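Local coordinates for CmeC (Campylobacter jejuni, PDB 4MT4), which probably serves as the trimeric outer-membrane exit duct of an efflux system, carrying substrates out of the cell as a member of the outer membrane factor family, at residues D40-N45 against Y250-K256; V49-L54 against V155-V160; V160-N165 against A436-D441; L229-K233 against Y245-S249. One frame throughout, in Å; residues are numbered along the deposited sequence.

Contact 1: residues D40-N45 against Y250-K256; sequences DFDDEN and YQVFNLK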
loop_
_atom_site.group_PDB
_atom_site.type_symbol
_atom_site.label_atom_id
_atom_site.label_comp_id
_atom_site.label_asym_id
_atom_site.label_seq_id
_atom_site.Cartn_x
_atom_site.Cartn_y
_atom_site.Cartn_z
ATOM N N ASP B 40 3.403 -0.819 33.437
ATOM C CA ASP B 40 3.163 0.318 34.321
ATOM C C ASP B 40 1.688 0.713 34.339
ATOM O O ASP B 40 1.296 1.643 35.045
ATOM C CB ASP B 40 4.026 1.512 33.907
ATOM C CG ASP B 40 5.484 1.332 34.281
ATOM O OD1 ASP B 40 5.757 0.703 35.325
ATOM O OD2 ASP B 40 6.359 1.820 33.532
ATOM N N PHE B 41 0.877 0.002 33.562
ATOM C CA PHE B 41 -0.567 0.204 33.582
ATOM C C PHE B 41 -1.197 -0.602 34.711
ATOM O O PHE B 41 -2.388 -0.464 34.995
ATOM C CB PHE B 41 -1.191 -0.188 32.242
ATOM C CG PHE B 41 -0.947 0.807 31.145
ATOM C CD1 PHE B 41 -1.622 2.018 31.128
ATOM C CD2 PHE B 41 -0.054 0.529 30.123
ATOM C CE1 PHE B 41 -1.403 2.935 30.118
ATOM C CE2 PHE B 41 0.168 1.442 29.110
ATOM C CZ PHE B 41 -0.506 2.647 29.107
ATOM N N ASP B 42 -0.381 -1.443 35.344
ATOM C CA ASP B 42 -0.806 -2.281 36.462
ATOM C C ASP B 42 -2.001 -3.154 36.078
ATOM O O ASP B 42 -2.932 -3.338 36.864
ATOM C CB ASP B 42 -1.140 -1.415 37.680
ATOM C CG ASP B 42 -0.092 -0.345 37.939
ATOM O OD1 ASP B 42 1.110 -0.617 37.728
ATOM O OD2 ASP B 42 -0.473 0.773 38.347
ATOM N N ASP B 43 -1.962 -3.685 34.860
ATOM C CA ASP B 43 -3.033 -4.526 34.338
ATOM C C ASP B 43 -2.483 -5.899 33.959
ATOM O O ASP B 43 -1.749 -6.034 32.980
ATOM C CB ASP B 43 -3.692 -3.855 33.130
ATOM C CG ASP B 43 -5.013 -4.502 32.740
ATOM O OD1 ASP B 43 -5.226 -5.691 33.054
ATOM O OD2 ASP B 43 -5.841 -3.812 32.108
ATOM N N GLU B 44 -2.844 -6.917 34.732
ATOM C CA GLU B 44 -2.344 -8.264 34.489
ATOM C C GLU B 44 -2.954 -8.851 33.220
ATOM O O GLU B 44 -2.326 -9.661 32.539
ATOM C CB GLU B 44 -2.630 -9.174 35.687
ATOM C CG GLU B 44 -1.675 -10.353 35.794
ATOM C CD GLU B 44 -0.233 -9.914 35.963
ATOM O OE1 GLU B 44 0.576 -10.155 35.041
ATOM O OE2 GLU B 44 0.093 -9.328 37.017
ATOM N N ASN B 45 -4.178 -8.434 32.904
ATOM C CA ASN B 45 -4.835 -8.865 31.676
ATOM C C ASN B 45 -4.116 -8.310 30.451
ATOM O O ASN B 45 -3.964 -8.997 29.440
ATOM C CB ASN B 45 -6.301 -8.427 31.663
ATOM C CG ASN B 45 -7.024 -8.772 32.951
ATOM O OD1 ASN B 45 -7.474 -9.901 33.144
ATOM N ND2 ASN B 45 -7.144 -7.792 33.842
ATOM N N TYR B 250 -10.718 -8.301 31.166
ATOM C CA TYR B 250 -10.055 -7.001 31.179
ATOM C C TYR B 250 -10.129 -6.296 32.531
ATOM O O TYR B 250 -10.715 -6.805 33.487
ATOM C CB TYR B 250 -10.653 -6.100 30.096
ATOM C CG TYR B 250 -12.107 -5.748 30.320
ATOM C CD1 TYR B 250 -13.121 -6.599 29.900
ATOM C CD2 TYR B 250 -12.465 -4.564 30.951
ATOM C CE1 TYR B 250 -14.450 -6.280 30.105
ATOM C CE2 TYR B 250 -13.788 -4.236 31.158
ATOM C CZ TYR B 250 -14.777 -5.097 30.734
ATOM O OH TYR B 250 -16.100 -4.775 30.939
ATOM N N GLN B 251 -9.524 -5.113 32.590
ATOM C CA GLN B 251 -9.480 -4.314 33.806
ATOM C C GLN B 251 -9.624 -2.833 33.470
ATOM O O GLN B 251 -8.959 -2.331 32.564
ATOM C CB GLN B 251 -8.174 -4.562 34.561
ATOM C CG GLN B 251 -7.861 -3.533 35.635
ATOM C CD GLN B 251 -6.503 -3.753 36.271
ATOM O OE1 GLN B 251 -6.173 -4.863 36.687
ATOM N NE2 GLN B 251 -5.702 -2.695 36.338
ATOM N N VAL B 252 -10.499 -2.146 34.200
ATOM C CA VAL B 252 -10.745 -0.721 33.991
ATOM C C VAL B 252 -9.490 0.115 34.236
ATOM O O VAL B 252 -8.769 -0.098 35.211
ATOM C CB VAL B 252 -11.890 -0.216 34.907
ATOM C CG1 VAL B 252 -11.801 1.292 35.133
ATOM C CG2 VAL B 252 -13.242 -0.593 34.321
ATOM N N PHE B 253 -9.232 1.058 33.335
ATOM C CA PHE B 253 -8.094 1.958 33.468
ATOM C C PHE B 253 -8.362 3.039 34.507
ATOM O O PHE B 253 -9.341 3.778 34.412
ATOM C CB PHE B 253 -7.759 2.602 32.120
ATOM C CG PHE B 253 -6.689 3.656 32.199
ATOM C CD1 PHE B 253 -5.352 3.299 32.247
ATOM C CD2 PHE B 253 -7.018 5.004 32.218
ATOM C CE1 PHE B 253 -4.364 4.264 32.317
ATOM C CE2 PHE B 253 -6.033 5.972 32.290
ATOM C CZ PHE B 253 -4.705 5.601 32.339
ATOM N N ASN B 254 -7.481 3.126 35.498
ATOM C CA ASN B 254 -7.565 4.175 36.507
ATOM C C ASN B 254 -6.427 5.178 36.369
ATOM O O ASN B 254 -5.272 4.802 36.163
ATOM C CB ASN B 254 -7.567 3.568 37.910
ATOM C CG ASN B 254 -8.970 3.366 38.454
ATOM O OD1 ASN B 254 -9.958 3.587 37.753
ATOM N ND2 ASN B 254 -9.062 2.943 39.709
ATOM N N LEU B 255 -6.765 6.458 36.484
ATOM C CA LEU B 255 -5.812 7.535 36.244
ATOM C C LEU B 255 -4.669 7.526 37.256
ATOM O O LEU B 255 -4.876 7.737 38.452
ATOM C CB LEU B 255 -6.529 8.892 36.267
ATOM C CG LEU B 255 -5.772 10.144 35.801
ATOM C CD1 LEU B 255 -5.007 10.814 36.940
ATOM C CD2 LEU B 255 -4.852 9.826 34.631
ATOM N N LYS B 256 -3.465 7.269 36.758
ATOM C CA LYS B 256 -2.250 7.410 37.546
ATOM C C LYS B 256 -1.272 8.290 36.782
ATOM O O LYS B 256 -1.584 8.766 35.691
ATOM C CB LYS B 256 -1.626 6.044 37.847
ATOM C CG LYS B 256 -1.318 5.215 36.609
ATOM C CD LYS B 256 -0.619 3.909 36.962
ATOM C CE LYS B 256 0.773 4.156 37.522
ATOM N NZ LYS B 256 1.507 2.885 37.767
HETATM O O HOH W 1 -6.541 -1.333 32.830
HETATM O O HOH W 2 -4.757 -7.088 37.195
#

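Contact 2: residues V49-L54 against V155-V160; sequences VVDLAL and VISNTV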
loop_
_atom_site.group_PDB
_atom_site.type_symbol
_atom_site.label_atom_id
_atom_site.label_comp_id
_atom_site.label_asym_id
_atom_site.label_seq_id
_atom_site.Cartn_x
_atom_site.Cartn_y
_atom_site.Cartn_z
ATOM N N VAL B 49 -1.992 -10.381 27.309
ATOM C CA VAL B 49 -2.330 -10.232 25.898
ATOM C C VAL B 49 -1.140 -9.693 25.105
ATOM O O VAL B 49 -1.059 -9.875 23.893
ATOM C CB VAL B 49 -3.561 -9.313 25.699
ATOM C CG1 VAL B 49 -3.167 -7.848 25.768
ATOM C CG2 VAL B 49 -4.242 -9.618 24.376
ATOM N N VAL B 50 -0.206 -9.044 25.794
ATOM C CA VAL B 50 1.013 -8.567 25.151
ATOM C C VAL B 50 1.961 -9.738 24.910
ATOM O O VAL B 50 2.590 -9.839 23.854
ATOM C CB VAL B 50 1.721 -7.481 25.995
ATOM C CG1 VAL B 50 3.129 -7.225 25.481
ATOM C CG2 VAL B 50 0.908 -6.196 25.991
ATOM N N ASP B 51 2.049 -10.628 25.894
ATOM C CA ASP B 51 2.861 -11.834 25.772
ATOM C C ASP B 51 2.348 -12.725 24.647
ATOM O O ASP B 51 3.132 -13.352 23.935
ATOM C CB ASP B 51 2.879 -12.615 27.088
ATOM C CG ASP B 51 3.761 -11.970 28.138
ATOM O OD1 ASP B 51 4.574 -11.095 27.775
ATOM O OD2 ASP B 51 3.649 -12.344 29.325
ATOM N N LEU B 52 1.028 -12.779 24.496
ATOM C CA LEU B 52 0.411 -13.544 23.418
ATOM C C LEU B 52 0.797 -12.973 22.060
ATOM O O LEU B 52 1.032 -13.718 21.108
ATOM C CB LEU B 52 -1.112 -13.559 23.574
ATOM C CG LEU B 52 -1.682 -14.504 24.634
ATOM C CD1 LEU B 52 -3.142 -14.183 24.922
ATOM C CD2 LEU B 52 -1.529 -15.946 24.177
ATOM N N ALA B 53 0.859 -11.646 21.979
ATOM C CA ALA B 53 1.280 -10.972 20.758
ATOM C C ALA B 53 2.738 -11.288 20.446
ATOM O O ALA B 53 3.071 -11.684 19.332
ATOM C CB ALA B 53 1.074 -9.468 20.882
ATOM N N LEU B 54 3.600 -11.135 21.446
ATOM C CA LEU B 54 5.024 -11.413 21.289
ATOM C C LEU B 54 5.288 -12.883 20.973
ATOM O O LEU B 54 6.385 -13.250 20.551
ATOM C CB LEU B 54 5.785 -11.008 22.551
ATOM C CG LEU B 54 5.845 -9.507 22.836
ATOM C CD1 LEU B 54 6.458 -9.238 24.203
ATOM C CD2 LEU B 54 6.626 -8.789 21.743
ATOM N N VAL B 155 3.896 -3.677 16.927
ATOM C CA VAL B 155 2.984 -4.762 17.277
ATOM C C VAL B 155 2.513 -4.642 18.723
ATOM O O VAL B 155 1.324 -4.797 19.012
ATOM C CB VAL B 155 3.650 -6.140 17.059
ATOM C CG1 VAL B 155 2.872 -7.235 17.765
ATOM C CG2 VAL B 155 3.768 -6.436 15.573
ATOM N N ILE B 156 3.446 -4.356 19.625
ATOM C CA ILE B 156 3.116 -4.188 21.037
ATOM C C ILE B 156 2.196 -2.989 21.258
ATOM O O ILE B 156 1.181 -3.090 21.947
ATOM C CB ILE B 156 4.384 -4.012 21.903
ATOM C CG1 ILE B 156 5.232 -5.285 21.878
ATOM C CG2 ILE B 156 4.013 -3.663 23.334
ATOM C CD1 ILE B 156 6.501 -5.185 22.706
ATOM N N SER B 157 2.555 -1.855 20.664
ATOM C CA SER B 157 1.766 -0.635 20.798
ATOM C C SER B 157 0.353 -0.811 20.258
ATOM O O SER B 157 -0.616 -0.355 20.866
ATOM C CB SER B 157 2.456 0.525 20.081
ATOM O OG SER B 157 3.707 0.814 20.678
ATOM N N ASN B 158 0.241 -1.476 19.112
ATOM C CA ASN B 158 -1.057 -1.738 18.505
ATOM C C ASN B 158 -1.904 -2.668 19.362
ATOM O O ASN B 158 -3.117 -2.495 19.462
ATOM C CB ASN B 158 -0.889 -2.330 17.104
ATOM C CG ASN B 158 -0.427 -1.303 16.087
ATOM O OD1 ASN B 158 -0.559 -0.099 16.301
ATOM N ND2 ASN B 158 0.111 -1.778 14.970
ATOM N N THR B 159 -1.256 -3.650 19.984
ATOM C CA THR B 159 -1.937 -4.591 20.867
ATOM C C THR B 159 -2.471 -3.891 22.116
ATOM O O THR B 159 -3.604 -4.131 22.539
ATOM C CB THR B 159 -1.003 -5.740 21.289
ATOM O OG1 THR B 159 -0.618 -6.495 20.133
ATOM C CG2 THR B 159 -1.694 -6.662 22.281
ATOM N N VAL B 160 -1.648 -3.023 22.698
ATOM C CA VAL B 160 -2.035 -2.281 23.896
ATOM C C VAL B 160 -3.193 -1.329 23.612
ATOM O O VAL B 160 -4.159 -1.261 24.374
ATOM C CB VAL B 160 -0.848 -1.472 24.468
ATOM C CG1 VAL B 160 -1.308 -0.557 25.593
ATOM C CG2 VAL B 160 0.249 -2.408 24.950
#

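Contact 3: residues V160-N165 against A436-D441; sequences VQTYFN and ANSIVD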
loop_
_atom_site.group_PDB
_atom_site.type_symbol
_atom_site.label_atom_id
_atom_site.label_comp_id
_atom_site.label_asym_id
_atom_site.label_seq_id
_atom_site.Cartn_x
_atom_site.Cartn_y
_atom_site.Cartn_z
ATOM N N VAL B 160 -1.648 -3.023 22.698
ATOM C CA VAL B 160 -2.035 -2.281 23.896
ATOM C C VAL B 160 -3.193 -1.329 23.612
ATOM O O VAL B 160 -4.159 -1.261 24.374
ATOM C CB VAL B 160 -0.848 -1.472 24.468
ATOM C CG1 VAL B 160 -1.308 -0.557 25.593
ATOM C CG2 VAL B 160 0.249 -2.408 24.950
ATOM N N GLN B 161 -3.090 -0.598 22.506
ATOM C CA GLN B 161 -4.105 0.382 22.140
ATOM C C GLN B 161 -5.397 -0.280 21.668
ATOM O O GLN B 161 -6.475 0.302 21.780
ATOM C CB GLN B 161 -3.569 1.327 21.060
ATOM C CG GLN B 161 -2.512 2.307 21.557
ATOM C CD GLN B 161 -2.106 3.321 20.506
ATOM O OE1 GLN B 161 -2.246 3.078 19.307
ATOM N NE2 GLN B 161 -1.608 4.470 20.950
ATOM N N THR B 162 -5.289 -1.496 21.141
ATOM C CA THR B 162 -6.468 -2.265 20.752
ATOM C C THR B 162 -7.173 -2.787 22.000
ATOM O O THR B 162 -8.404 -2.816 22.068
ATOM C CB THR B 162 -6.104 -3.445 19.829
ATOM O OG1 THR B 162 -5.548 -2.941 18.609
ATOM C CG2 THR B 162 -7.332 -4.286 19.506
ATOM N N TYR B 163 -6.379 -3.189 22.988
ATOM C CA TYR B 163 -6.908 -3.640 24.270
ATOM C C TYR B 163 -7.726 -2.541 24.938
ATOM O O TYR B 163 -8.841 -2.778 25.399
ATOM C CB TYR B 163 -5.770 -4.081 25.196
ATOM C CG TYR B 163 -6.186 -4.309 26.635
ATOM C CD1 TYR B 163 -6.764 -5.509 27.029
ATOM C CD2 TYR B 163 -5.995 -3.328 27.600
ATOM C CE1 TYR B 163 -7.143 -5.725 28.343
ATOM C CE2 TYR B 163 -6.371 -3.532 28.916
ATOM C CZ TYR B 163 -6.945 -4.732 29.282
ATOM O OH TYR B 163 -7.320 -4.945 30.587
ATOM N N PHE B 164 -7.161 -1.339 24.976
ATOM C CA PHE B 164 -7.804 -0.197 25.614
ATOM C C PHE B 164 -9.050 0.253 24.856
ATOM O O PHE B 164 -10.024 0.701 25.461
ATOM C CB PHE B 164 -6.816 0.963 25.742
ATOM C CG PHE B 164 -5.909 0.853 26.935
ATOM C CD1 PHE B 164 -6.393 0.378 28.143
ATOM C CD2 PHE B 164 -4.575 1.214 26.848
ATOM C CE1 PHE B 164 -5.566 0.272 29.245
ATOM C CE2 PHE B 164 -3.740 1.109 27.948
ATOM C CZ PHE B 164 -4.237 0.637 29.149
ATOM N N ASN B 165 -9.014 0.137 23.531
ATOM C CA ASN B 165 -10.187 0.421 22.713
ATOM C C ASN B 165 -11.279 -0.613 22.957
ATOM O O ASN B 165 -12.471 -0.311 22.855
ATOM C CB ASN B 165 -9.822 0.457 21.229
ATOM C CG ASN B 165 -9.079 1.719 20.839
ATOM O OD1 ASN B 165 -9.180 2.746 21.509
ATOM N ND2 ASN B 165 -8.331 1.649 19.744
ATOM N N ALA B 436 -5.194 6.882 27.798
ATOM C CA ALA B 436 -4.371 5.687 27.950
ATOM C C ALA B 436 -3.559 5.449 26.683
ATOM O O ALA B 436 -2.368 5.149 26.745
ATOM C CB ALA B 436 -5.237 4.477 28.268
ATOM N N ASN B 437 -4.213 5.594 25.535
ATOM C CA ASN B 437 -3.549 5.438 24.247
ATOM C C ASN B 437 -2.629 6.612 23.929
ATOM O O ASN B 437 -1.712 6.488 23.115
ATOM C CB ASN B 437 -4.580 5.272 23.128
ATOM C CG ASN B 437 -5.296 3.937 23.189
ATOM O OD1 ASN B 437 -4.880 3.028 23.907
ATOM N ND2 ASN B 437 -6.374 3.808 22.423
ATOM N N SER B 438 -2.880 7.750 24.567
ATOM C CA SER B 438 -2.030 8.921 24.387
ATOM C C SER B 438 -0.686 8.684 25.061
ATOM O O SER B 438 0.345 9.182 24.606
ATOM C CB SER B 438 -2.695 10.179 24.951
ATOM O OG SER B 438 -2.670 10.182 26.368
ATOM N N ILE B 439 -0.706 7.919 26.148
ATOM C CA ILE B 439 0.518 7.534 26.840
ATOM C C ILE B 439 1.374 6.661 25.931
ATOM O O ILE B 439 2.583 6.852 25.822
ATOM C CB ILE B 439 0.222 6.770 28.147
ATOM C CG1 ILE B 439 -0.655 7.610 29.076
ATOM C CG2 ILE B 439 1.515 6.388 28.845
ATOM C CD1 ILE B 439 -0.012 8.906 29.512
ATOM N N VAL B 440 0.725 5.704 25.276
ATOM C CA VAL B 440 1.397 4.779 24.374
ATOM C C VAL B 440 2.027 5.507 23.188
ATOM O O VAL B 440 3.153 5.201 22.791
ATOM C CB VAL B 440 0.418 3.706 23.852
ATOM C CG1 VAL B 440 1.127 2.738 22.918
ATOM C CG2 VAL B 440 -0.212 2.960 25.016
ATOM N N ASP B 441 1.298 6.471 22.631
ATOM C CA ASP B 441 1.782 7.243 21.491
ATOM C C ASP B 441 3.084 7.969 21.816
ATOM O O ASP B 441 3.989 8.033 20.987
ATOM C CB ASP B 441 0.722 8.247 21.031
ATOM C CG ASP B 441 -0.416 7.587 20.274
ATOM O OD1 ASP B 441 -0.174 6.544 19.629
ATOM O OD2 ASP B 441 -1.551 8.109 20.320
#

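Contact 4: residues L229-K233 against Y245-S249; sequences LKALK and YKNQS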
loop_
_atom_site.group_PDB
_atom_site.type_symbol
_atom_site.label_atom_id
_atom_site.label_comp_id
_atom_site.label_asym_id
_atom_site.label_seq_id
_atom_site.Cartn_x
_atom_site.Cartn_y
_atom_site.Cartn_z
ATOM N N LEU B 229 -12.889 -6.632 19.510
ATOM C CA LEU B 229 -12.604 -7.973 20.003
ATOM C C LEU B 229 -11.922 -8.770 18.898
ATOM O O LEU B 229 -10.918 -9.443 19.133
ATOM C CB LEU B 229 -13.881 -8.678 20.464
ATOM C CG LEU B 229 -13.806 -9.444 21.791
ATOM C CD1 LEU B 229 -14.953 -10.437 21.906
ATOM C CD2 LEU B 229 -12.465 -10.145 21.967
ATOM N N LYS B 230 -12.479 -8.682 17.693
ATOM C CA LYS B 230 -11.891 -9.317 16.519
ATOM C C LYS B 230 -10.472 -8.819 16.277
ATOM O O LYS B 230 -9.567 -9.604 15.997
ATOM C CB LYS B 230 -12.749 -9.054 15.279
ATOM C CG LYS B 230 -12.016 -9.270 13.961
ATOM C CD LYS B 230 -12.742 -8.606 12.800
ATOM C CE LYS B 230 -11.904 -8.643 11.530
ATOM N NZ LYS B 230 -12.563 -7.922 10.405
ATOM N N ALA B 231 -10.292 -7.506 16.390
ATOM C CA ALA B 231 -8.992 -6.879 16.174
ATOM C C ALA B 231 -7.945 -7.395 17.156
ATOM O O ALA B 231 -6.785 -7.578 16.797
ATOM C CB ALA B 231 -9.115 -5.366 16.277
ATOM N N LEU B 232 -8.361 -7.637 18.393
ATOM C CA LEU B 232 -7.440 -8.113 19.419
ATOM C C LEU B 232 -7.088 -9.586 19.209
ATOM O O LEU B 232 -5.952 -10.000 19.447
ATOM C CB LEU B 232 -8.036 -7.906 20.813
ATOM C CG LEU B 232 -7.093 -8.202 21.980
ATOM C CD1 LEU B 232 -5.896 -7.263 21.945
ATOM C CD2 LEU B 232 -7.819 -8.108 23.312
ATOM N N LYS B 233 -8.065 -10.368 18.756
ATOM C CA LYS B 233 -7.860 -11.789 18.491
ATOM C C LYS B 233 -6.855 -12.007 17.364
ATOM O O LYS B 233 -5.952 -12.837 17.476
ATOM C CB LYS B 233 -9.187 -12.465 18.144
ATOM C CG LYS B 233 -10.175 -12.529 19.294
ATOM C CD LYS B 233 -9.611 -13.318 20.459
ATOM C CE LYS B 233 -10.618 -13.434 21.590
ATOM N NZ LYS B 233 -10.030 -14.107 22.782
ATOM N N TYR B 245 -14.974 -18.049 19.272
ATOM C CA TYR B 245 -15.991 -18.103 20.319
ATOM C C TYR B 245 -15.629 -17.403 21.631
ATOM O O TYR B 245 -16.517 -16.962 22.361
ATOM C CB TYR B 245 -16.345 -19.565 20.607
ATOM C CG TYR B 245 -16.748 -20.341 19.373
ATOM C CD1 TYR B 245 -17.931 -20.051 18.702
ATOM C CD2 TYR B 245 -15.948 -21.363 18.878
ATOM C CE1 TYR B 245 -18.302 -20.756 17.571
ATOM C CE2 TYR B 245 -16.311 -22.074 17.749
ATOM C CZ TYR B 245 -17.489 -21.767 17.100
ATOM O OH TYR B 245 -17.857 -22.470 15.976
ATOM N N LYS B 246 -14.341 -17.295 21.937
ATOM C CA LYS B 246 -13.933 -16.747 23.229
ATOM C C LYS B 246 -13.975 -15.219 23.288
ATOM O O LYS B 246 -14.041 -14.544 22.263
ATOM C CB LYS B 246 -12.529 -17.229 23.589
ATOM C CG LYS B 246 -12.457 -18.696 23.963
ATOM C CD LYS B 246 -11.217 -18.987 24.788
ATOM C CE LYS B 246 -11.269 -20.383 25.384
ATOM N NZ LYS B 246 -10.434 -20.485 26.612
ATOM N N ASN B 247 -13.940 -14.689 24.508
ATOM C CA ASN B 247 -13.910 -13.248 24.730
ATOM C C ASN B 247 -12.610 -12.821 25.403
ATOM O O ASN B 247 -11.627 -13.561 25.395
ATOM C CB ASN B 247 -15.107 -12.806 25.572
ATOM C CG ASN B 247 -16.434 -13.181 24.942
ATOM O OD1 ASN B 247 -16.922 -12.499 24.041
ATOM N ND2 ASN B 247 -17.029 -14.269 25.420
ATOM N N GLN B 248 -12.607 -11.629 25.990
ATOM C CA GLN B 248 -11.398 -11.095 26.607
ATOM C C GLN B 248 -11.663 -10.514 27.991
ATOM O O GLN B 248 -12.415 -9.551 28.139
ATOM C CB GLN B 248 -10.774 -10.026 25.707
ATOM C CG GLN B 248 -9.543 -9.357 26.301
ATOM C CD GLN B 248 -8.380 -10.314 26.473
ATOM O OE1 GLN B 248 -8.130 -11.165 25.620
ATOM N NE2 GLN B 248 -7.665 -10.182 27.585
ATOM N N SER B 249 -11.042 -11.113 29.004
ATOM C CA SER B 249 -11.077 -10.569 30.355
ATOM C C SER B 249 -10.263 -9.282 30.395
ATOM O O SER B 249 -9.232 -9.179 29.732
ATOM C CB SER B 249 -10.531 -11.579 31.366
ATOM O OG SER B 249 -11.277 -12.783 31.349
#

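Contact 1: residues D40-N45 against Y250-K256
Lys-256 NZ is held at two points by the 40-45 segment: it donates to Asp-40 O at 3.0 Å and forms a salt bridge with Asp-42 OD2, also at 3.0 Å, on the syn side of that carboxylate. Farther along, the extended Gln-251 side chain runs against Asp-43 from the opposite direction, so that carboxamide and carboxylate stack with their planes 5° apart. From there Gln-251 NE2 bonds to Asp-42 O at 2.9 Å, approaching from above the carbonyl plane, while one water joins Gln-251 OE1 to Glu-44 N. Asp-43 OD2 and Gln-251 O are both acceptors, and a second water donates to each of them. Tyr-163 OH is a further partner of Asp-43 OD2. The other oxygen, Asp-43 OD1, caps helix 44-56 by a weak bond to Asn-45 N and takes a firmer one from Asn-45 ND2 at 3.0 Å, which holds that amide with its ND2 end toward Gln-251 CB. Phe-41 CD1 meets Phe-253 CE1 edge to edge at 3.7 Å. The segments thus pass over the helices of the channel wall: Phe-41 sits edge-to-face with Phe-164 of helix 129-195 and touches Val-440 of helix 411-445, and Phe-253 rests on Lys-432 of the latter.

Contact 2: residues V49-L54 against V155-V160
Ala-53 packs against Val-155 and Thr-159, where the flat carbonyl group of Val-155 takes two donors of Thr-159, its backbone N and its hydroxyl OG1, on opposite faces. The hydroxyl bond, Thr-159 OG1 to Val-155 O, measures 2.8 Å, and its donor is tilted 32° from the carbonyl plane. The setting is helix-on-helix packing in the α-helical part of an outer membrane factor: the short helix 44-56 lies on the long helix 129-195, their local axes 9.6 Å apart and running in broadly opposing directions at 143°. Ala-53 CB comes within 3.5 Å of Thr-159 OG1, and the small methyl also touches Val-155 CG1. With its hydroxyl beside the backbone N (chi1 -63°), Thr-159 has OG1 turned back to its own helix and CG2 directed across to helix 44-56, 3.7 Å from Val-49 O and 4.0 Å from Val-49 CG1. All the contacts between the two segments are apolar or van der Waals in kind. On the other flank Val-50 divides its two methyls: CG1 faces Ile-156, and CG2 meets Val-160 CG2 at 4.0 Å. Trp-38 touches Val-50 and Ile-156, and Thr-236 of helix 201-236 packs on Val-49 and Ala-53. At the C-terminal end of the 49-54 segment, Leu-54 and Ile-156 meet through their terminal methyls, Leu-54 CD2 lying 3.7 Å from Ile-156 CD1.

Contact 3: residues V160-N165 against A436-D441
Gln-161 lies across Asn-437 from its base to its amide. Its CB is 3.6 Å from Asn-437 OD1, and CG comes closer to the same oxygen, at 3.4 Å. Leaving the backbone with CG anti to its carbonyl carbon (chi1 -71°), the chain then runs extended, bringing CD alongside Val-440 CG1 and delivering NE2 to two acceptors on the other helix. Gln-161 NE2 donates to Asn-437 O at 3.0 Å, a carbonyl that also accepts the helical bond from Asp-441 N, and to Asp-441 OD1 at 2.8 Å. The latter bond is fairly straight, 154° at the hydrogen, although it arrives from well above the carboxylate plane; Lys-444 is a long, weak ion partner of the same oxygen. Helices 129-195 and 411-445 run almost exactly antiparallel here, at 173°, and the packing is knobs-into-holes: Asn-437 is the knob, set among Val-160, Gln-161, Phe-164 and Asn-165. Within this hole Asn-437 ND2 makes only a weak bond to Asn-165 OD1, while Asn-437 OD1 is buried without a polar partner in the model, near Phe-164 CB and the edge of that ring. One face of the Phe-164 ring receives Ala-436 CB in a CH-pi contact, the methyl 3.7 Å from the ring centroid. One helical turn earlier than Phe-164, Val-160 CG1 abuts Val-440 CG2 at 3.7 Å.

Contact 4: residues L229-K233 against Y245-S249
Lys-233 NZ donates to Asn-247 O at 3.1 Å, the one hydrogen bond that joins the two segments, and it comes from above the carbonyl plane, 53° out of it. The same Lys-233 NZ is also in a salt bridge with Asp-242 OD1, its strongest polar partner. Just below the tip, Lys-233 CE passes 3.7 Å from Lys-246 O. Two leucines one turn apart on the helix complete the first shell. Leu-229 spreads its methyls over consecutive residues, CD1 lying 3.6 Å from Asn-247 OD1 and CD2 against Gln-248 CB. Leu-232 CD2 touches Gln-248 CG at 3.7 Å, the two side chains crossing nearly at right angles. Gln-248 is bent at its second torsion (chi2 65°), which turns its amide toward the following residue, where Gln-248 NE2 bonds to Ser-249 O at 2.8 Å, in the plane of that carbonyl. Farther out, Arg-370 of a neighbouring subunit hydrogen-bonds to Lys-246 O and packs on Leu-229 and Asn-247, so the contact borders a subunit interface. Helix 201-236 is thereby tied to the chain following helix 240-245, with Leu-232 packed against Thr-162 and Leu-166 of helix 129-195 and Val-49 of helix 44-56.

The four contacts gather in one region of the helical part of the chain, with centres 11 to 18 Å apart. Helix 129-195 runs through the middle: contacts 2 and 3 lie on it in succession and share Val-160, and its Tyr-163 hydroxyl reaches Asp-43 and Gln-251 of contact 1. Helix 44-56 serves both contacts 1 and 2, and Leu-232 of contact 4 packs against Val-49 of contact 2. Along the chain, contact 1 encloses contacts 2 and 4, whereas contacts 1 and 3 interleave. The N-terminal segment before helix 44-56, the linker following helix 240-245 and helices 129-195, 201-236 and 411-445 of the channel wall are thus bound together.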